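PDB 6AE2: Csm3 from Thermoplasma volcanium, which probably binds RNA, and may cleave it, as a RAMP-family subunit of the type III-A CRISPR-Cas effector complex in antiviral defence. Local coordinates for residues W26-I31 / L182-G187; I31-I36 / K177-L182; S202-S207 / V220-G225. All coordinates share one frame; numbering follows the deposited sequence.

Contacts 1 and 2 are successive lengths of one antiparallel strand pair, 26-38 with 175-185. They share I31 and L182, their centres lie about 15 Å apart, and N29 CB packs 4.0 Å from I181 CG2 where they join. Contact 3 sets the end of helix 190-205 against strand 220-230, the neighbour of strand 26-38 on its other side. Its centre is about 13 Å from that of contact 2, and the two meet directly: E35 O and T223 N lie 2.8 Å apart, a probable hydrogen bond, and I36 CG2 packs 3.5 Å from V220 CG1. Contacts 1 and 3 do not touch, their nearest atoms being about 6 Å apart, but the same sheet carries both.

Contact 1: residues W26-I31 / L182-G187; sequences WKYNII and LSIYEG
I184 occupies the tightly packed part of this strand pairing, between Y28 and I30. Its CB stands over one face of the Y28 ring, 4.2 Å from the centroid and 24° off the normal, a CH-pi contact. The ring is brought there by a first torsion that sets CG between the backbone N and the carbonyl carbon (chi1 45°), and its OH continues to a hydrogen bond with E190. I184 CG1 packs 3.7 Å from I30 CD1, and M193 and L197 of helix 190-205 cover I184 and L182 on this face.

The N29 and S183 face holds a polar knot beside an aromatic pair. S183 OG donates to N29 OD1 at 2.9 Å, and W26 NE1 reaches N29 OD1 at 3.0 Å from the opposite face of the amide plane. With ND2 bonded to Y235 OH, three bonds fix the rotation of the amide. W26 turns its edge to the face of Y185, with centroids 5.3 Å apart and planes at 75°.

The solvent side is looser at its charged ends: K27 and E186 cross near their CG atoms, but K27 NZ and E186 OE1 remain 4.6 Å apart, beyond a salt bridge, and E186 is poorly ordered.

K27 N bonds I184 O at 2.8 Å and Y28 N does so weakly at 3.4 Å: two residues facing one, the signature of a classic beta bulge in an antiparallel sheet.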
loop_
_atom_site.group_PDB
_atom_site.type_symbol
_atom_site.label_atom_id
_atom_site.label_comp_id
_atom_site.label_asym_id
_atom_site.label_seq_id
_atom_site.Cartn_x
_atom_site.Cartn_y
_atom_site.Cartn_z
ATOM N N TRP A 26 14.284 23.533 26.996
ATOM C CA TRP A 26 14.016 23.341 25.578
ATOM C C TRP A 26 15.135 23.932 24.731
ATOM O O TRP A 26 15.639 25.024 25.011
ATOM C CB TRP A 26 12.672 23.982 25.226
ATOM C CG TRP A 26 12.336 24.077 23.767
ATOM C CD1 TRP A 26 11.758 23.112 22.992
ATOM C CD2 TRP A 26 12.504 25.222 22.923
ATOM N NE1 TRP A 26 11.578 23.580 21.712
ATOM C CE2 TRP A 26 12.027 24.872 21.643
ATOM C CE3 TRP A 26 13.024 26.504 23.120
ATOM C CZ2 TRP A 26 12.053 25.760 20.569
ATOM C CZ3 TRP A 26 13.048 27.384 22.051
ATOM C CH2 TRP A 26 12.568 27.007 20.791
ATOM N N LYS A 27 15.534 23.191 23.696
ATOM C CA LYS A 27 16.555 23.639 22.753
ATOM C C LYS A 27 15.935 24.198 21.477
ATOM O O LYS A 27 16.113 25.377 21.158
ATOM C CB LYS A 27 17.506 22.486 22.403
ATOM C CG LYS A 27 18.418 22.052 23.523
ATOM C CD LYS A 27 19.645 21.320 22.995
ATOM C CE LYS A 27 20.599 22.272 22.291
ATOM N NZ LYS A 27 22.016 21.824 22.393
ATOM N N TYR A 28 15.210 23.361 20.739
ATOM C CA TYR A 28 14.639 23.751 19.458
ATOM C C TYR A 28 13.621 22.706 19.033
ATOM O O TYR A 28 13.589 21.590 19.559
ATOM C CB TYR A 28 15.719 23.909 18.382
ATOM C CG TYR A 28 16.748 22.796 18.359
ATOM C CD1 TYR A 28 16.536 21.632 17.632
ATOM C CD2 TYR A 28 17.932 22.910 19.072
ATOM C CE1 TYR A 28 17.483 20.619 17.617
ATOM C CE2 TYR A 28 18.881 21.913 19.059
ATOM C CZ TYR A 28 18.655 20.768 18.334
ATOM O OH TYR A 28 19.608 19.778 18.334
ATOM N N ASN A 29 12.780 23.091 18.079
ATOM C CA ASN A 29 11.929 22.156 17.364
ATOM C C ASN A 29 12.560 21.834 16.016
ATOM O O ASN A 29 13.162 22.703 15.378
ATOM C CB ASN A 29 10.521 22.720 17.147
ATOM C CG ASN A 29 9.853 23.142 18.438
ATOM O OD1 ASN A 29 9.909 22.432 19.443
ATOM N ND2 ASN A 29 9.201 24.298 18.414
ATOM N N ILE A 30 12.433 20.580 15.598
ATOM C CA ILE A 30 12.802 20.160 14.253
ATOM C C ILE A 30 11.516 20.021 13.454
ATOM O O ILE A 30 10.607 19.281 13.852
ATOM C CB ILE A 30 13.595 18.845 14.264
ATOM C CG1 ILE A 30 14.927 19.020 14.994
ATOM C CG2 ILE A 30 13.834 18.364 12.845
ATOM C CD1 ILE A 30 15.538 17.718 15.463
ATOM N N ILE A 31 11.430 20.737 12.337
ATOM C CA ILE A 31 10.235 20.759 11.502
ATOM C C ILE A 31 10.506 19.935 10.253
ATOM O O ILE A 31 11.534 20.117 9.591
ATOM C CB ILE A 31 9.829 22.197 11.136
ATOM C CG1 ILE A 31 9.743 23.072 12.390
ATOM C CG2 ILE A 31 8.505 22.201 10.397
ATOM C CD1 ILE A 31 8.901 22.482 13.493
ATOM N N LEU A 182 9.223 17.921 15.917
ATOM C CA LEU A 182 10.007 17.214 16.917
ATOM C C LEU A 182 10.614 18.244 17.859
ATOM O O LEU A 182 11.375 19.112 17.418
ATOM C CB LEU A 182 11.103 16.386 16.249
ATOM C CG LEU A 182 11.045 14.865 16.351
ATOM C CD1 LEU A 182 12.159 14.261 15.518
ATOM C CD2 LEU A 182 11.164 14.428 17.797
ATOM N N SER A 183 10.277 18.157 19.142
ATOM C CA SER A 183 10.807 19.068 20.149
ATOM C C SER A 183 12.009 18.429 20.832
ATOM O O SER A 183 11.938 17.279 21.278
ATOM C CB SER A 183 9.736 19.430 21.175
ATOM O OG SER A 183 8.654 20.094 20.548
ATOM N N ILE A 184 13.109 19.176 20.911
ATOM C CA ILE A 184 14.374 18.680 21.439
ATOM C C ILE A 184 14.700 19.448 22.710
ATOM O O ILE A 184 14.677 20.684 22.719
ATOM C CB ILE A 184 15.515 18.823 20.416
ATOM C CG1 ILE A 184 15.103 18.237 19.064
ATOM C CG2 ILE A 184 16.788 18.162 20.936
ATOM C CD1 ILE A 184 14.775 16.766 19.108
ATOM N N TYR A 185 15.015 18.717 23.775
ATOM C CA TYR A 185 15.381 19.307 25.051
ATOM C C TYR A 185 16.808 18.912 25.406
ATOM O O TYR A 185 17.335 17.908 24.922
ATOM C CB TYR A 185 14.411 18.872 26.160
ATOM C CG TYR A 185 13.020 19.453 26.007
ATOM C CD1 TYR A 185 12.167 19.006 25.005
ATOM C CD2 TYR A 185 12.563 20.452 26.859
ATOM C CE1 TYR A 185 10.896 19.539 24.856
ATOM C CE2 TYR A 185 11.293 20.990 26.718
ATOM C CZ TYR A 185 10.465 20.529 25.716
ATOM O OH TYR A 185 9.203 21.059 25.570
ATOM N N GLU A 186 17.441 19.724 26.249
ATOM C CA GLU A 186 18.789 19.402 26.701
ATOM C C GLU A 186 18.770 18.108 27.503
ATOM O O GLU A 186 17.952 17.936 28.409
ATOM C CB GLU A 186 19.366 20.550 27.534
ATOM C CG GLU A 186 19.262 21.906 26.857
ATOM C CD GLU A 186 20.290 22.903 27.358
ATOM O OE1 GLU A 186 21.010 23.481 26.516
ATOM O OE2 GLU A 186 20.373 23.115 28.586
ATOM N N GLY A 187 19.675 17.194 27.155
ATOM C CA GLY A 187 19.664 15.848 27.682
ATOM C C GLY A 187 19.048 14.822 26.755
ATOM O O GLY A 187 19.108 13.622 27.053
#

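Contact 2: residues I31-I36 / K177-L182; sequences IYNMEI and KGKIIL
The Y32 ring meets strand 175-185 at its edge: I180 O and L182 CD1 both lie near the ring plane, the methyl 4.1 Å from Y32 CE2. P227 of strand 220-230 and I194 of helix 190-205 pack against the side chain from outside the pair. The other flat group, the N33 amide, presents OD1 to K179. The two side chains run alongside each other in the same direction, and the bend at the end of the lysine (chi4 74°) accompanies a weak hydrogen bond from K179 NZ to N33 OD1 at 3.3 Å.

On the face that carries Y32, M34 and I180, the methionine reaches diagonally across the pair. G178 stands opposite M34 without a side chain, and the thioether crosses to the next residue on that face: M34 SD lies 3.7 Å from I180 CD1, and M34 CE is equally close to I180 CG1. L224 also packs on M34, while L125 and I127 pack on I180, continuing this apolar layer into strands on both sides of the pair.

The reverse face is mixed. I31 and I181 point the same way, with I31 CD1 3.7 Å from I181 CG2, whereas I31 CG2 packs on the aliphatic K179 CE at 3.7 Å. Further along, E35 and K177 face each other as a non-hydrogen-bonded pair.

Reciprocal backbone bonds join Y32 with I180, at 2.9 Å for Y32 N to I180 O, and M34 with G178. With the strand directions at 145°, this is a regular, twisted antiparallel ladder between two interior strands of the sheet, one side of which is backed by helices, consistent with the RRM-like core of RAMP proteins.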
loop_
_atom_site.group_PDB
_atom_site.type_symbol
_atom_site.label_atom_id
_atom_site.label_comp_id
_atom_site.label_asym_id
_atom_site.label_seq_id
_atom_site.Cartn_x
_atom_site.Cartn_y
_atom_site.Cartn_z
ATOM N N ILE A 31 11.430 20.737 12.337
ATOM C CA ILE A 31 10.235 20.759 11.502
ATOM C C ILE A 31 10.506 19.935 10.253
ATOM O O ILE A 31 11.534 20.117 9.591
ATOM C CB ILE A 31 9.829 22.197 11.136
ATOM C CG1 ILE A 31 9.743 23.072 12.390
ATOM C CG2 ILE A 31 8.505 22.201 10.397
ATOM C CD1 ILE A 31 8.901 22.482 13.493
ATOM N N TYR A 32 9.587 19.023 9.940
ATOM C CA TYR A 32 9.642 18.208 8.733
ATOM C C TYR A 32 8.400 18.498 7.903
ATOM O O TYR A 32 7.275 18.352 8.395
ATOM C CB TYR A 32 9.706 16.714 9.064
ATOM C CG TYR A 32 11.009 16.223 9.660
ATOM C CD1 TYR A 32 12.125 16.008 8.861
ATOM C CD2 TYR A 32 11.111 15.942 11.017
ATOM C CE1 TYR A 32 13.316 15.546 9.401
ATOM C CE2 TYR A 32 12.293 15.479 11.566
ATOM C CZ TYR A 32 13.393 15.284 10.755
ATOM O OH TYR A 32 14.572 14.824 11.301
ATOM N N ASN A 33 8.597 18.903 6.650
ATOM C CA ASN A 33 7.486 19.063 5.711
ATOM C C ASN A 33 7.293 17.726 5.010
ATOM O O ASN A 33 7.869 17.460 3.954
ATOM C CB ASN A 33 7.755 20.197 4.731
ATOM C CG ASN A 33 7.556 21.564 5.356
ATOM O OD1 ASN A 33 6.517 21.840 5.957
ATOM N ND2 ASN A 33 8.555 22.429 5.218
ATOM N N MET A 34 6.467 16.875 5.612
ATOM C CA MET A 34 6.311 15.498 5.167
ATOM C C MET A 34 5.341 15.401 3.995
ATOM O O MET A 34 4.340 16.123 3.932
ATOM C CB MET A 34 5.822 14.634 6.332
ATOM C CG MET A 34 5.183 13.314 5.939
ATOM S SD MET A 34 4.498 12.449 7.366
ATOM C CE MET A 34 3.362 13.681 8.000
ATOM N N GLU A 35 5.653 14.511 3.055
ATOM C CA GLU A 35 4.774 14.193 1.938
ATOM C C GLU A 35 4.429 12.710 1.979
ATOM O O GLU A 35 5.298 11.868 2.232
ATOM C CB GLU A 35 5.418 14.542 0.592
ATOM C CG GLU A 35 4.644 14.022 -0.615
ATOM C CD GLU A 35 5.232 14.476 -1.937
ATOM O OE1 GLU A 35 5.394 15.700 -2.127
ATOM O OE2 GLU A 35 5.527 13.611 -2.790
ATOM N N ILE A 36 3.159 12.399 1.733
ATOM C CA ILE A 36 2.645 11.033 1.758
ATOM C C ILE A 36 2.038 10.742 0.395
ATOM O O ILE A 36 1.023 11.344 0.019
ATOM C CB ILE A 36 1.607 10.835 2.869
ATOM C CG1 ILE A 36 2.237 11.059 4.242
ATOM C CG2 ILE A 36 0.978 9.454 2.774
ATOM C CD1 ILE A 36 1.258 10.912 5.373
ATOM N N LYS A 177 0.227 16.530 2.110
ATOM C CA LYS A 177 1.260 17.347 2.731
ATOM C C LYS A 177 0.913 17.572 4.194
ATOM O O LYS A 177 -0.216 17.956 4.517
ATOM C CB LYS A 177 1.407 18.688 2.010
ATOM C CG LYS A 177 2.090 18.595 0.656
ATOM C CD LYS A 177 2.111 19.949 -0.033
ATOM C CE LYS A 177 2.879 19.894 -1.344
ATOM N NZ LYS A 177 2.818 21.192 -2.077
ATOM N N GLY A 178 1.884 17.332 5.070
ATOM C CA GLY A 178 1.685 17.529 6.492
ATOM C C GLY A 178 3.003 17.787 7.187
ATOM O O GLY A 178 4.077 17.430 6.691
ATOM N N LYS A 179 2.908 18.417 8.351
ATOM C CA LYS A 179 4.075 18.762 9.149
ATOM C C LYS A 179 4.298 17.731 10.248
ATOM O O LYS A 179 3.350 17.168 10.801
ATOM C CB LYS A 179 3.917 20.149 9.779
ATOM C CG LYS A 179 4.881 21.207 9.253
ATOM C CD LYS A 179 4.586 22.569 9.875
ATOM C CE LYS A 179 5.367 23.686 9.198
ATOM N NZ LYS A 179 4.824 24.015 7.851
ATOM N N ILE A 180 5.569 17.490 10.557
ATOM C CA ILE A 180 5.971 16.750 11.746
ATOM C C ILE A 180 6.870 17.657 12.571
ATOM O O ILE A 180 7.856 18.196 12.055
ATOM C CB ILE A 180 6.696 15.436 11.400
ATOM C CG1 ILE A 180 5.740 14.438 10.747
ATOM C CG2 ILE A 180 7.329 14.831 12.649
ATOM C CD1 ILE A 180 6.394 13.108 10.427
ATOM N N ILE A 181 6.530 17.828 13.845
ATOM C CA ILE A 181 7.265 18.708 14.744
ATOM C C ILE A 181 7.900 17.860 15.836
ATOM O O ILE A 181 7.202 17.169 16.587
ATOM C CB ILE A 181 6.363 19.796 15.344
ATOM C CG1 ILE A 181 5.680 20.593 14.231
ATOM C CG2 ILE A 181 7.181 20.720 16.231
ATOM C CD1 ILE A 181 4.380 21.223 14.641
ATOM N N LEU A 182 9.223 17.921 15.917
ATOM C CA LEU A 182 10.007 17.214 16.917
ATOM C C LEU A 182 10.614 18.244 17.859
ATOM O O LEU A 182 11.375 19.112 17.418
ATOM C CB LEU A 182 11.103 16.386 16.249
ATOM C CG LEU A 182 11.045 14.865 16.351
ATOM C CD1 LEU A 182 12.159 14.261 15.518
ATOM C CD2 LEU A 182 11.164 14.428 17.797
#

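Contact 3: residues S202-S207 / V220-G225; sequences SLLEDS and VKITLG
E205 lies along the start of strand 220-230, its CG 3.8 Å from V220 O. A water accepts from V220 N at 2.9 Å and lies 2.7 Å from L204 O, bridging the two backbones. K221 passes E205 OE1 closest with its CA, at 3.4 Å, while its side chain points away overall and its amine makes a long, weak ion pair with E37.

I222 carries the main contact by two routes. Its N donates to E205 OE1 at 2.8 Å, with an N-H...O angle of 165°, and meets the oxygen nearly along its C-O axis. E205 spans the distance with a chain extended beyond CG. On the buried side I222 CD1 lies 3.6 Å from L204 CD2, the two side chains crossing at about a right angle; I201 and M34 also pack on I222.

D206 and S207, just beyond the helix, are hydrogen-bonded to Y235 and R128 of the second subunit, so this corner lies at the subunit interface. K221 and T223 bond through their backbones to strand 26-38, while the I222 amide between them faces the helix. A carboxylate oxygen accepts there much as a neighbouring strand's carbonyl would, which satisfies this amide and is compatible with an ionised E205.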
loop_
_atom_site.group_PDB
_atom_site.type_symbol
_atom_site.label_atom_id
_atom_site.label_comp_id
_atom_site.label_asym_id
_atom_site.label_seq_id
_atom_site.Cartn_x
_atom_site.Cartn_y
_atom_site.Cartn_z
ATOM N N SER A 202 10.210 3.482 7.782
ATOM C CA SER A 202 10.623 2.347 6.961
ATOM C C SER A 202 9.713 1.146 7.189
ATOM O O SER A 202 9.313 0.465 6.236
ATOM C CB SER A 202 12.077 1.985 7.263
ATOM O OG SER A 202 12.968 2.739 6.461
ATOM N N LEU A 203 9.377 0.871 8.454
ATOM C CA LEU A 203 8.466 -0.226 8.766
ATOM C C LEU A 203 7.116 -0.033 8.085
ATOM O O LEU A 203 6.529 -0.991 7.569
ATOM C CB LEU A 203 8.282 -0.332 10.279
ATOM C CG LEU A 203 9.440 -0.902 11.099
ATOM C CD1 LEU A 203 9.035 -1.038 12.557
ATOM C CD2 LEU A 203 9.888 -2.241 10.537
ATOM N N LEU A 204 6.616 1.206 8.065
ATOM C CA LEU A 204 5.287 1.468 7.523
ATOM C C LEU A 204 5.223 1.210 6.024
ATOM O O LEU A 204 4.179 0.788 5.512
ATOM C CB LEU A 204 4.878 2.908 7.840
ATOM C CG LEU A 204 3.619 3.460 7.166
ATOM C CD1 LEU A 204 2.398 2.637 7.539
ATOM C CD2 LEU A 204 3.411 4.917 7.536
ATOM N N GLU A 205 6.320 1.446 5.304
ATOM C CA GLU A 205 6.298 1.283 3.855
ATOM C C GLU A 205 6.274 -0.179 3.434
ATOM O O GLU A 205 5.813 -0.485 2.329
ATOM C CB GLU A 205 7.489 2.008 3.232
ATOM C CG GLU A 205 7.610 3.449 3.703
ATOM C CD GLU A 205 8.469 4.300 2.793
ATOM O OE1 GLU A 205 8.014 5.395 2.400
ATOM O OE2 GLU A 205 9.597 3.874 2.473
ATOM N N ASP A 206 6.749 -1.089 4.283
ATOM C CA ASP A 206 6.521 -2.514 4.092
ATOM C C ASP A 206 5.238 -2.985 4.764
ATOM O O ASP A 206 5.008 -4.197 4.865
ATOM C CB ASP A 206 7.712 -3.320 4.605
ATOM C CG ASP A 206 8.843 -3.385 3.602
ATOM O OD1 ASP A 206 8.650 -2.947 2.446
ATOM O OD2 ASP A 206 9.923 -3.888 3.964
ATOM N N SER A 207 4.410 -2.050 5.230
ATOM C CA SER A 207 3.089 -2.348 5.759
ATOM C C SER A 207 2.069 -1.459 5.055
ATOM O O SER A 207 2.163 -1.245 3.838
ATOM C CB SER A 207 3.046 -2.139 7.274
ATOM O OG SER A 207 1.924 -2.795 7.843
ATOM N N VAL A 220 1.923 3.024 1.063
ATOM C CA VAL A 220 2.195 4.451 1.140
ATOM C C VAL A 220 3.698 4.680 1.057
ATOM O O VAL A 220 4.487 3.904 1.608
ATOM C CB VAL A 220 1.598 5.033 2.439
ATOM C CG1 VAL A 220 2.361 6.251 2.902
ATOM C CG2 VAL A 220 0.119 5.350 2.243
ATOM N N LYS A 221 4.098 5.731 0.348
ATOM C CA LYS A 221 5.479 6.196 0.341
ATOM C C LYS A 221 5.539 7.519 1.094
ATOM O O LYS A 221 4.864 8.483 0.716
ATOM C CB LYS A 221 6.010 6.359 -1.082
ATOM C CG LYS A 221 7.369 7.032 -1.143
ATOM C CD LYS A 221 7.614 7.677 -2.497
ATOM C CE LYS A 221 7.889 6.632 -3.567
ATOM N NZ LYS A 221 8.380 7.244 -4.833
ATOM N N ILE A 222 6.334 7.560 2.160
ATOM C CA ILE A 222 6.465 8.737 3.010
ATOM C C ILE A 222 7.807 9.394 2.722
ATOM O O ILE A 222 8.846 8.723 2.711
ATOM C CB ILE A 222 6.333 8.375 4.499
ATOM C CG1 ILE A 222 4.903 7.920 4.803
ATOM C CG2 ILE A 222 6.736 9.556 5.375
ATOM C CD1 ILE A 222 4.467 8.144 6.234
ATOM N N THR A 223 7.782 10.702 2.482
ATOM C CA THR A 223 8.977 11.480 2.175
ATOM C C THR A 223 9.077 12.629 3.169
ATOM O O THR A 223 8.276 13.572 3.123
ATOM C CB THR A 223 8.946 12.011 0.742
ATOM O OG1 THR A 223 8.671 10.933 -0.157
ATOM C CG2 THR A 223 10.287 12.644 0.371
ATOM N N LEU A 224 10.049 12.544 4.072
ATOM C CA LEU A 224 10.430 13.696 4.874
ATOM C C LEU A 224 11.388 14.570 4.082
ATOM O O LEU A 224 12.268 14.070 3.376
ATOM C CB LEU A 224 11.090 13.262 6.183
ATOM C CG LEU A 224 10.288 12.397 7.154
ATOM C CD1 LEU A 224 11.079 12.141 8.433
ATOM C CD2 LEU A 224 8.954 13.053 7.462
ATOM N N GLY A 225 11.215 15.877 4.200
ATOM C CA GLY A 225 12.126 16.817 3.587
ATOM C C GLY A 225 13.415 16.892 4.374
ATOM O O GLY A 225 13.742 16.010 5.171
HETATM O O HOH W 1 2.969 1.287 3.142
#